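Local coordinates for protein GDP-L-fucose synthase (Campylobacter jejuni subsp. jejuni serotype O:2, PDB 7M13) that acts as an NADPH-dependent GDP-D-glycero-L-gluco-heptose synthase in the biosynthesis of capsular polysaccharide, at residues N169-K174 against R183-L188; K54-E59 against N92-N97; Y113-P116 against P122-E125. All coordinates share one frame; numbering follows the deposited sequence.

Interaction 1: N169-K174 against R183-L188; sequences NLYGTK and RVLPAL. With NAP (NADP nicotinamide-adenine-dinucleotide phosphate), chain E.
Leu-185 lays its CD2 methyl over the centre of the Tyr-171 ring, 3.8 Å from the centroid and 12° off the ring normal, a clean CH-pi contact. The two side chains run alongside one another. Tyr-171 has its CG between the backbone N and the carbonyl carbon (chi1 76°), which stands the ring up beside Leu-185. One residue further along the helix, Pro-186 CD rests against Tyr-171 CB at 4.0 Å. The backbones do not bond directly; instead one water links Leu-170 O to Leu-185 N, and another joins Asn-169 OD1 to Val-184 N. In this Rossmann-type domain the contact couples the end of strand 162-171 to the start of helix 184-199, and both pieces hold NADP. The backbone N of Leu-170 donates to the carboxamide O7N of NADP at 2.9 Å, almost straight at 173°, fixing the nicotinamide end. From the N-cap position, Arg-183 sends an extended chain to the diphosphate: NH1 donates a hydrogen bond to O1A of one phosphate at 2.8 Å, with O1A at the guanidinium edge and in its plane, while NH2 donates a longer one to O1N of the other at 3.2 Å. Leu-335 of helix 335-347 touches both Tyr-171 and Leu-185.

Interaction 2: K54-E59 against N92-N97; sequences KFFKEE and NNVIHN
Phe-56, whose CB already points at helix 80-100, carries CG roughly anti to its carbonyl carbon (chi1 -86°), which lays the ring against Asn-97. There CG also lies anti to the carbonyl carbon (chi1 -72°), turning the amide back along its own helix, while CB, placed by the backbone, comes within 3.7 Å of Phe-56 CD2. The backbone carbonyl carbon, C, of Asn-97 sits over one ring face, toward the rim. The opposite face is covered by Phe-55 CE2, 4.1 Å above the plane and over the centre, so the ring is held from both sides. At its far end Phe-56 CZ meets Val-94 CG1 at 4.2 Å, the two side chains crossing at about a right angle. These helices, 49-59 and 80-100, are neighbours on one face of the Rossmann sheet, in its parallel part, where Phe-56 and Val-94 both pack on Val-64 of strand 63-66. The ND2 bond of Asn-97 is made within its own helix: ND2 donates to Asn-93 O at 2.9 Å, in the carbonyl plane and on a lone pair, and this oxygen also takes the backbone N-H of Asn-97. Helix 80-100 also faces the second subunit, where His-96 stacks on Tyr-85 of that chain.

Interaction 3: Y113-P116 against P122-E125; sequences YMYP and PLKE
Tyr-115 drives its side chain across to 122-125 and meets three consecutive residues there. With CG anti to the carbonyl carbon (chi1 -71°), its ring runs out past Leu-123, which points the opposite way, so the two side chains slide by each other; Tyr-115 CD2 and Leu-123 CD1 are 4.0 Å apart. Leu-123 itself reaches CD1 to the ring with chi2 close to trans (162°). On the other side of the ring outline, Tyr-115 CE1 lies 3.5 Å from Lys-124 O, while Glu-125 O sits at the ring edge, in its plane. The hydroxyl end passes beside the Glu-125 backbone, OH to CA 3.3 Å, and its hydrogen bond is made with Asn-278 OD1. Glu-125 bends at chi2 (91°), its carboxylate nearly perpendicular to the ring, and OE2 takes the backbone N of the same Asn-278, which thus ties down both polar ends. Met-114 CG covers one face of the Tyr-115 ring, 4.1 Å above its centre. The backbone oxygens of Tyr-115 and Pro-116 are both bound by Arg-317. The two segments belong to one loop folded on itself, following strand 105-111 with Ser-111, predicted to be important for activity, and leading to helix 138-158 with the NADP-binding Lys-144, a connection found beside the active site in the Rossmann domain of extended short-chain dehydrogenases.

All three contacts belong to the same Rossmann-type domain and lie at different distances from the cofactor. Interaction 1 binds NADP directly. Interaction 2 is a second layer: the Val-94 side chain is about 8 Å from NADP and about 4 Å from the side chain of Leu-46, which binds the cofactor. Interaction 3 lies near the probable catalytic site, with the side chain of Tyr-115 about 10 Å from NADP and about 8 Å from that of Ser-111, predicted to matter for activity. None touches another. Interactions 1 and 3 come closest, about 7 Å between nearest atoms, with strand 162-171 in common: it supplies Leu-170 and Tyr-171 to one and packs Val-166 on Tyr-115 in the other. Interactions 1 and 2 have centres 31 Å apart.

Interaction 1: N169-K174 against R183-L188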
loop_
_atom_site.group_PDB
_atom_site.type_symbol
_atom_site.label_atom_id
_atom_site.label_comp_id
_atom_site.label_asym_id
_atom_site.label_seq_id
_atom_site.Cartn_x
_atom_site.Cartn_y
_atom_site.Cartn_z
ATOM N N ASN B 169 17.428 -3.710 -11.943
ATOM C CA ASN B 169 18.797 -3.452 -11.417
ATOM C C ASN B 169 19.387 -2.284 -12.178
ATOM O O ASN B 169 19.500 -2.360 -13.393
ATOM C CB ASN B 169 19.766 -4.640 -11.541
ATOM C CG ASN B 169 19.350 -5.843 -10.736
ATOM O OD1 ASN B 169 19.493 -5.855 -9.517
ATOM N ND2 ASN B 169 18.779 -6.821 -11.431
ATOM N N LEU B 170 19.760 -1.233 -11.459
ATOM C CA LEU B 170 20.375 -0.031 -12.036
ATOM C C LEU B 170 21.887 -0.141 -11.883
ATOM O O LEU B 170 22.369 -0.700 -10.884
ATOM C CB LEU B 170 19.811 1.177 -11.293
ATOM C CG LEU B 170 20.188 2.536 -11.852
ATOM C CD1 LEU B 170 19.639 2.756 -13.243
ATOM C CD2 LEU B 170 19.677 3.608 -10.889
ATOM N N TYR B 171 22.580 0.371 -12.872
ATOM C CA TYR B 171 24.028 0.650 -12.761
ATOM C C TYR B 171 24.241 1.918 -13.557
ATOM O O TYR B 171 23.310 2.454 -14.126
ATOM C CB TYR B 171 24.858 -0.556 -13.225
ATOM C CG TYR B 171 24.934 -0.759 -14.715
ATOM C CD1 TYR B 171 23.843 -1.190 -15.460
ATOM C CD2 TYR B 171 26.107 -0.501 -15.419
ATOM C CE1 TYR B 171 23.895 -1.346 -16.837
ATOM C CE2 TYR B 171 26.185 -0.694 -16.788
ATOM C CZ TYR B 171 25.085 -1.107 -17.514
ATOM O OH TYR B 171 25.162 -1.268 -18.862
ATOM N N GLY B 172 25.442 2.456 -13.598
ATOM C CA GLY B 172 25.623 3.612 -14.485
ATOM C C GLY B 172 27.044 4.080 -14.444
ATOM O O GLY B 172 27.848 3.423 -13.782
ATOM N N THR B 173 27.328 5.181 -15.117
ATOM C CA THR B 173 28.708 5.694 -15.223
ATOM C C THR B 173 29.131 6.123 -13.814
ATOM O O THR B 173 30.096 5.535 -13.276
ATOM C CB THR B 173 28.747 6.773 -16.303
ATOM O OG1 THR B 173 28.400 6.104 -17.518
ATOM C CG2 THR B 173 30.094 7.450 -16.413
ATOM N N LYS B 174 28.373 7.045 -13.205
ATOM C CA LYS B 174 28.635 7.542 -11.831
ATOM C C LYS B 174 27.797 6.755 -10.822
ATOM O O LYS B 174 26.857 7.341 -10.244
ATOM C CB LYS B 174 28.343 9.037 -11.750
ATOM C CG LYS B 174 29.073 9.883 -12.786
ATOM C CD LYS B 174 29.104 11.350 -12.413
ATOM C CE LYS B 174 30.093 12.161 -13.227
ATOM N NZ LYS B 174 29.860 11.997 -14.679
ATOM N N ARG B 183 24.285 -3.604 -4.697
ATOM C CA ARG B 183 24.396 -2.939 -6.017
ATOM C C ARG B 183 25.263 -3.831 -6.893
ATOM O O ARG B 183 26.508 -3.625 -6.905
ATOM C CB ARG B 183 24.930 -1.526 -5.844
ATOM C CG ARG B 183 23.945 -0.661 -5.082
ATOM C CD ARG B 183 24.350 0.774 -5.077
ATOM N NE ARG B 183 23.463 1.490 -4.177
ATOM C CZ ARG B 183 22.470 2.295 -4.549
ATOM N NH1 ARG B 183 21.755 2.891 -3.605
ATOM N NH2 ARG B 183 22.226 2.538 -5.832
ATOM N N VAL B 184 24.623 -4.802 -7.553
ATOM C CA VAL B 184 25.296 -6.049 -8.021
ATOM C C VAL B 184 26.405 -5.643 -8.997
ATOM O O VAL B 184 27.553 -6.089 -8.808
ATOM C CB VAL B 184 24.310 -7.051 -8.660
ATOM C CG1 VAL B 184 25.028 -8.175 -9.394
ATOM C CG2 VAL B 184 23.349 -7.623 -7.631
ATOM N N LEU B 185 26.084 -4.864 -10.036
ATOM C CA LEU B 185 27.063 -4.642 -11.132
ATOM C C LEU B 185 28.160 -3.701 -10.643
ATOM O O LEU B 185 29.335 -4.020 -10.786
ATOM C CB LEU B 185 26.352 -4.159 -12.399
ATOM C CG LEU B 185 27.139 -4.259 -13.703
ATOM C CD1 LEU B 185 28.076 -5.460 -13.719
ATOM C CD2 LEU B 185 26.220 -4.303 -14.907
ATOM N N PRO B 186 27.874 -2.545 -10.003
ATOM C CA PRO B 186 28.951 -1.694 -9.497
ATOM C C PRO B 186 29.906 -2.430 -8.551
ATOM O O PRO B 186 31.099 -2.205 -8.679
ATOM C CB PRO B 186 28.212 -0.547 -8.784
ATOM C CG PRO B 186 26.908 -0.457 -9.569
ATOM C CD PRO B 186 26.552 -1.905 -9.846
ATOM N N ALA B 187 29.385 -3.295 -7.681
ATOM C CA ALA B 187 30.185 -4.061 -6.691
ATOM C C ALA B 187 31.022 -5.116 -7.412
ATOM O O ALA B 187 32.195 -5.289 -7.040
ATOM C CB ALA B 187 29.308 -4.725 -5.664
ATOM N N LEU B 188 30.438 -5.804 -8.397
ATOM C CA LEU B 188 31.170 -6.797 -9.217
ATOM C C LEU B 188 32.360 -6.098 -9.887
ATOM O O LEU B 188 33.483 -6.638 -9.811
ATOM C CB LEU B 188 30.204 -7.407 -10.241
ATOM C CG LEU B 188 30.715 -8.650 -10.968
ATOM C CD1 LEU B 188 31.169 -9.719 -9.989
ATOM C CD2 LEU B 188 29.626 -9.195 -11.874
HETATM P PA NAP E . 19.860 5.806 -4.578
HETATM O O1A NAP E . 19.730 4.819 -3.456
HETATM O O2A NAP E . 21.166 5.824 -5.333
HETATM O O5B NAP E . 19.619 7.280 -4.094
HETATM C C5B NAP E . 18.486 7.610 -3.292
HETATM C C4B NAP E . 18.610 9.061 -2.947
HETATM O O4B NAP E . 17.415 9.426 -2.216
HETATM C C3B NAP E . 19.811 9.409 -2.044
HETATM O O3B NAP E . 20.573 10.449 -2.645
HETATM C C2B NAP E . 19.161 9.795 -0.720
HETATM O O2B NAP E . 19.831 10.857 -0.038
HETATM C C1B NAP E . 17.796 10.300 -1.174
HETATM N N9A NAP E . 16.823 10.230 -0.106
HETATM C C8A NAP E . 16.394 9.129 0.571
HETATM N N7A NAP E . 15.590 9.397 1.571
HETATM C C5A NAP E . 15.491 10.772 1.559
HETATM C C6A NAP E . 14.792 11.669 2.387
HETATM N N6A NAP E . 14.069 11.302 3.450
HETATM N N1A NAP E . 14.921 12.984 2.103
HETATM C C2A NAP E . 15.672 13.356 1.057
HETATM N N3A NAP E . 16.379 12.597 0.218
HETATM C C4A NAP E . 16.248 11.303 0.536
HETATM O O3 NAP E . 18.665 5.557 -5.610
HETATM P PN NAP E . 18.723 4.870 -7.035
HETATM O O1N NAP E . 19.455 3.591 -6.904
HETATM O O2N NAP E . 19.194 5.899 -7.985
HETATM O O5D NAP E . 17.160 4.570 -7.277
HETATM C C5D NAP E . 16.344 5.501 -7.951
HETATM C C4D NAP E . 14.966 4.912 -8.053
HETATM O O4D NAP E . 15.007 3.704 -8.862
HETATM C C3D NAP E . 14.330 4.515 -6.713
HETATM O O3D NAP E . 12.914 4.739 -6.736
HETATM C C2D NAP E . 14.664 3.051 -6.648
HETATM O O2D NAP E . 13.841 2.317 -5.747
HETATM C C1D NAP E . 14.475 2.629 -8.091
HETATM N N1N NAP E . 15.188 1.363 -8.372
HETATM C C2N NAP E . 16.547 1.262 -8.259
HETATM C C3N NAP E . 17.167 0.071 -8.434
HETATM C C7N NAP E . 18.639 -0.100 -8.310
HETATM O O7N NAP E . 19.150 -1.184 -8.658
HETATM N N7N NAP E . 19.347 0.924 -7.840
HETATM C C4N NAP E . 16.400 -1.099 -8.811
HETATM C C5N NAP E . 14.973 -0.911 -8.955
HETATM C C6N NAP E . 14.430 0.233 -8.672
HETATM P P2B NAP E . 21.169 10.560 0.820
HETATM O O1X NAP E . 22.235 10.400 -0.228
HETATM O O2X NAP E . 20.953 9.395 1.680
HETATM O O3X NAP E . 21.340 11.835 1.668
HETATM O O HOH W 1 21.656 -4.397 -8.638
HETATM O O HOH W 2 23.367 -3.462 -10.447
#

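Interaction 2: K54-E59 against N92-N97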
loop_
_atom_site.group_PDB
_atom_site.type_symbol
_atom_site.label_atom_id
_atom_site.label_comp_id
_atom_site.label_asym_id
_atom_site.label_seq_id
_atom_site.Cartn_x
_atom_site.Cartn_y
_atom_site.Cartn_z
ATOM N N LYS B 54 5.886 22.849 2.252
ATOM C CA LYS B 54 6.498 24.200 2.168
ATOM C C LYS B 54 7.356 24.320 0.909
ATOM O O LYS B 54 7.307 25.361 0.223
ATOM C CB LYS B 54 7.394 24.469 3.379
ATOM C CG LYS B 54 6.681 24.911 4.639
ATOM C CD LYS B 54 7.671 25.296 5.707
ATOM C CE LYS B 54 7.020 25.765 6.991
ATOM N NZ LYS B 54 7.944 25.581 8.136
ATOM N N PHE B 55 8.146 23.295 0.601
ATOM C CA PHE B 55 9.012 23.290 -0.601
ATOM C C PHE B 55 8.169 23.491 -1.861
ATOM O O PHE B 55 8.515 24.290 -2.749
ATOM C CB PHE B 55 9.822 21.997 -0.702
ATOM C CG PHE B 55 10.422 21.740 -2.053
ATOM C CD1 PHE B 55 11.555 22.431 -2.451
ATOM C CD2 PHE B 55 9.793 20.903 -2.961
ATOM C CE1 PHE B 55 12.120 22.212 -3.692
ATOM C CE2 PHE B 55 10.325 20.728 -4.226
ATOM C CZ PHE B 55 11.474 21.391 -4.595
ATOM N N PHE B 56 7.099 22.710 -2.030
ATOM C CA PHE B 56 6.265 22.800 -3.244
ATOM C C PHE B 56 5.601 24.165 -3.355
ATOM O O PHE B 56 5.557 24.733 -4.461
ATOM C CB PHE B 56 5.254 21.656 -3.311
ATOM C CG PHE B 56 5.832 20.423 -3.953
ATOM C CD1 PHE B 56 5.793 20.259 -5.326
ATOM C CD2 PHE B 56 6.446 19.440 -3.198
ATOM C CE1 PHE B 56 6.388 19.152 -5.908
ATOM C CE2 PHE B 56 6.992 18.309 -3.768
ATOM C CZ PHE B 56 6.971 18.186 -5.137
ATOM N N LYS B 57 5.143 24.720 -2.231
ATOM C CA LYS B 57 4.462 26.041 -2.240
ATOM C C LYS B 57 5.487 27.136 -2.570
ATOM O O LYS B 57 5.124 28.085 -3.303
ATOM C CB LYS B 57 3.766 26.259 -0.888
ATOM C CG LYS B 57 2.595 27.244 -0.904
ATOM C CD LYS B 57 1.424 26.833 -1.789
ATOM C CE LYS B 57 0.657 25.600 -1.344
ATOM N NZ LYS B 57 -0.625 25.449 -2.080
ATOM N N GLU B 58 6.742 26.995 -2.123
ATOM C CA GLU B 58 7.789 28.032 -2.381
ATOM C C GLU B 58 8.321 27.923 -3.821
ATOM O O GLU B 58 8.538 28.960 -4.500
ATOM C CB GLU B 58 8.918 27.897 -1.358
ATOM C CG GLU B 58 10.150 28.762 -1.621
ATOM C CD GLU B 58 9.919 30.264 -1.603
ATOM O OE1 GLU B 58 8.832 30.695 -1.169
ATOM O OE2 GLU B 58 10.838 30.975 -2.095
ATOM N N GLU B 59 8.620 26.709 -4.276
ATOM C CA GLU B 59 9.419 26.515 -5.510
ATOM C C GLU B 59 8.504 26.266 -6.718
ATOM O O GLU B 59 8.949 26.552 -7.854
ATOM C CB GLU B 59 10.412 25.377 -5.337
ATOM C CG GLU B 59 11.480 25.674 -4.314
ATOM C CD GLU B 59 12.559 26.636 -4.786
ATOM O OE1 GLU B 59 12.645 26.879 -5.991
ATOM O OE2 GLU B 59 13.299 27.142 -3.912
ATOM N N ASN B 92 4.076 9.638 -0.761
ATOM C CA ASN B 92 2.801 10.330 -0.499
ATOM C C ASN B 92 3.069 11.839 -0.456
ATOM O O ASN B 92 2.304 12.631 -1.032
ATOM C CB ASN B 92 2.187 9.861 0.813
ATOM C CG ASN B 92 1.655 8.447 0.760
ATOM O OD1 ASN B 92 1.599 7.843 -0.297
ATOM N ND2 ASN B 92 1.297 7.960 1.931
ATOM N N ASN B 93 4.129 12.237 0.227
ATOM C CA ASN B 93 4.410 13.685 0.366
ATOM C C ASN B 93 4.692 14.303 -1.008
ATOM O O ASN B 93 4.134 15.367 -1.317
ATOM C CB ASN B 93 5.583 13.905 1.306
ATOM C CG ASN B 93 5.283 13.617 2.770
ATOM O OD1 ASN B 93 4.127 13.602 3.174
ATOM N ND2 ASN B 93 6.348 13.397 3.525
ATOM N N VAL B 94 5.498 13.654 -1.843
ATOM C CA VAL B 94 5.873 14.285 -3.137
ATOM C C VAL B 94 4.690 14.200 -4.101
ATOM O O VAL B 94 4.363 15.191 -4.748
ATOM C CB VAL B 94 7.142 13.624 -3.692
ATOM C CG1 VAL B 94 7.432 14.050 -5.111
ATOM C CG2 VAL B 94 8.310 13.918 -2.763
ATOM N N ILE B 95 3.990 13.072 -4.160
ATOM C CA ILE B 95 2.906 12.918 -5.149
ATOM C C ILE B 95 1.753 13.862 -4.772
ATOM O O ILE B 95 1.238 14.598 -5.624
ATOM C CB ILE B 95 2.458 11.460 -5.279
ATOM C CG1 ILE B 95 3.565 10.611 -5.890
ATOM C CG2 ILE B 95 1.181 11.394 -6.099
ATOM C CD1 ILE B 95 3.344 9.121 -5.735
ATOM N N HIS B 96 1.323 13.863 -3.508
ATOM C CA HIS B 96 0.169 14.695 -3.120
ATOM C C HIS B 96 0.523 16.184 -3.264
ATOM O O HIS B 96 -0.336 16.937 -3.748
ATOM C CB HIS B 96 -0.302 14.369 -1.699
ATOM C CG HIS B 96 -1.489 15.158 -1.322
ATOM N ND1 HIS B 96 -2.692 14.876 -1.882
ATOM C CD2 HIS B 96 -1.668 16.204 -0.482
ATOM C CE1 HIS B 96 -3.599 15.719 -1.395
ATOM N NE2 HIS B 96 -3.003 16.533 -0.534
ATOM N N ASN B 97 1.704 16.600 -2.804
ATOM C CA ASN B 97 2.078 18.037 -2.879
ATOM C C ASN B 97 2.357 18.450 -4.321
ATOM O O ASN B 97 2.080 19.593 -4.660
ATOM C CB ASN B 97 3.168 18.408 -1.884
ATOM C CG ASN B 97 2.569 18.403 -0.494
ATOM O OD1 ASN B 97 1.791 19.316 -0.167
ATOM N ND2 ASN B 97 2.763 17.320 0.252
#

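Interaction 3: Y113-P116 against P122-E125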
loop_
_atom_site.group_PDB
_atom_site.type_symbol
_atom_site.label_atom_id
_atom_site.label_comp_id
_atom_site.label_asym_id
_atom_site.label_seq_id
_atom_site.Cartn_x
_atom_site.Cartn_y
_atom_site.Cartn_z
ATOM N N TYR B 113 10.621 -5.733 -7.286
ATOM C CA TYR B 113 10.153 -6.351 -6.025
ATOM C C TYR B 113 8.661 -6.083 -5.845
ATOM O O TYR B 113 8.065 -6.724 -4.944
ATOM C CB TYR B 113 10.931 -5.835 -4.818
ATOM C CG TYR B 113 12.332 -6.387 -4.684
ATOM C CD1 TYR B 113 12.577 -7.750 -4.646
ATOM C CD2 TYR B 113 13.402 -5.532 -4.541
ATOM C CE1 TYR B 113 13.858 -8.252 -4.481
ATOM C CE2 TYR B 113 14.691 -6.016 -4.381
ATOM C CZ TYR B 113 14.918 -7.377 -4.367
ATOM O OH TYR B 113 16.187 -7.837 -4.196
ATOM N N MET B 114 8.054 -5.316 -6.757
ATOM C CA MET B 114 6.592 -5.034 -6.703
ATOM C C MET B 114 5.822 -6.169 -7.396
ATOM O O MET B 114 4.576 -6.126 -7.387
ATOM C CB MET B 114 6.266 -3.705 -7.392
ATOM C CG MET B 114 5.846 -3.865 -8.841
ATOM S SD MET B 114 5.582 -2.276 -9.670
ATOM C CE MET B 114 6.752 -1.246 -8.786
ATOM N N TYR B 115 6.543 -7.140 -7.971
ATOM C CA TYR B 115 5.957 -8.287 -8.671
ATOM C C TYR B 115 6.048 -9.543 -7.824
ATOM O O TYR B 115 6.994 -9.723 -7.053
ATOM C CB TYR B 115 6.609 -8.482 -10.040
ATOM C CG TYR B 115 6.239 -7.433 -11.043
ATOM C CD1 TYR B 115 4.937 -7.211 -11.473
ATOM C CD2 TYR B 115 7.236 -6.646 -11.605
ATOM C CE1 TYR B 115 4.638 -6.253 -12.430
ATOM C CE2 TYR B 115 6.951 -5.694 -12.566
ATOM C CZ TYR B 115 5.647 -5.482 -12.963
ATOM O OH TYR B 115 5.361 -4.544 -13.901
ATOM N N PRO B 116 5.113 -10.491 -8.026
ATOM C CA PRO B 116 5.125 -11.752 -7.288
ATOM C C PRO B 116 6.459 -12.486 -7.463
ATOM O O PRO B 116 6.973 -12.514 -8.571
ATOM C CB PRO B 116 3.988 -12.571 -7.891
ATOM C CG PRO B 116 3.031 -11.526 -8.460
ATOM C CD PRO B 116 3.956 -10.412 -8.941
ATOM N N PRO B 122 9.277 -13.403 -19.037
ATOM C CA PRO B 122 9.525 -12.031 -18.599
ATOM C C PRO B 122 8.271 -11.444 -17.948
ATOM O O PRO B 122 7.155 -11.751 -18.329
ATOM C CB PRO B 122 9.915 -11.325 -19.891
ATOM C CG PRO B 122 9.094 -12.061 -20.946
ATOM C CD PRO B 122 9.122 -13.502 -20.499
ATOM N N LEU B 123 8.484 -10.552 -16.975
ATOM C CA LEU B 123 7.382 -10.009 -16.150
ATOM C C LEU B 123 6.595 -8.962 -16.916
ATOM O O LEU B 123 7.184 -7.945 -17.361
ATOM C CB LEU B 123 7.982 -9.375 -14.894
ATOM C CG LEU B 123 8.734 -10.328 -13.990
ATOM C CD1 LEU B 123 9.637 -9.552 -13.044
ATOM C CD2 LEU B 123 7.741 -11.204 -13.233
ATOM N N LYS B 124 5.297 -9.178 -17.090
ATOM C CA LYS B 124 4.366 -8.212 -17.679
ATOM C C LYS B 124 3.855 -7.296 -16.576
ATOM O O LYS B 124 3.696 -7.736 -15.437
ATOM C CB LYS B 124 3.231 -8.978 -18.335
ATOM C CG LYS B 124 3.635 -9.845 -19.518
ATOM C CD LYS B 124 2.421 -10.429 -20.239
ATOM C CE LYS B 124 1.534 -9.423 -20.930
ATOM N NZ LYS B 124 0.375 -10.069 -21.595
ATOM N N GLU B 125 3.438 -6.115 -16.974
ATOM C CA GLU B 125 2.874 -5.124 -16.015
ATOM C C GLU B 125 1.678 -5.763 -15.302
ATOM O O GLU B 125 1.444 -5.459 -14.114
ATOM C CB GLU B 125 2.573 -3.854 -16.782
ATOM C CG GLU B 125 3.818 -3.085 -17.175
ATOM C CD GLU B 125 4.430 -3.397 -18.540
ATOM O OE1 GLU B 125 3.990 -4.413 -19.188
ATOM O OE2 GLU B 125 5.325 -2.631 -19.002
#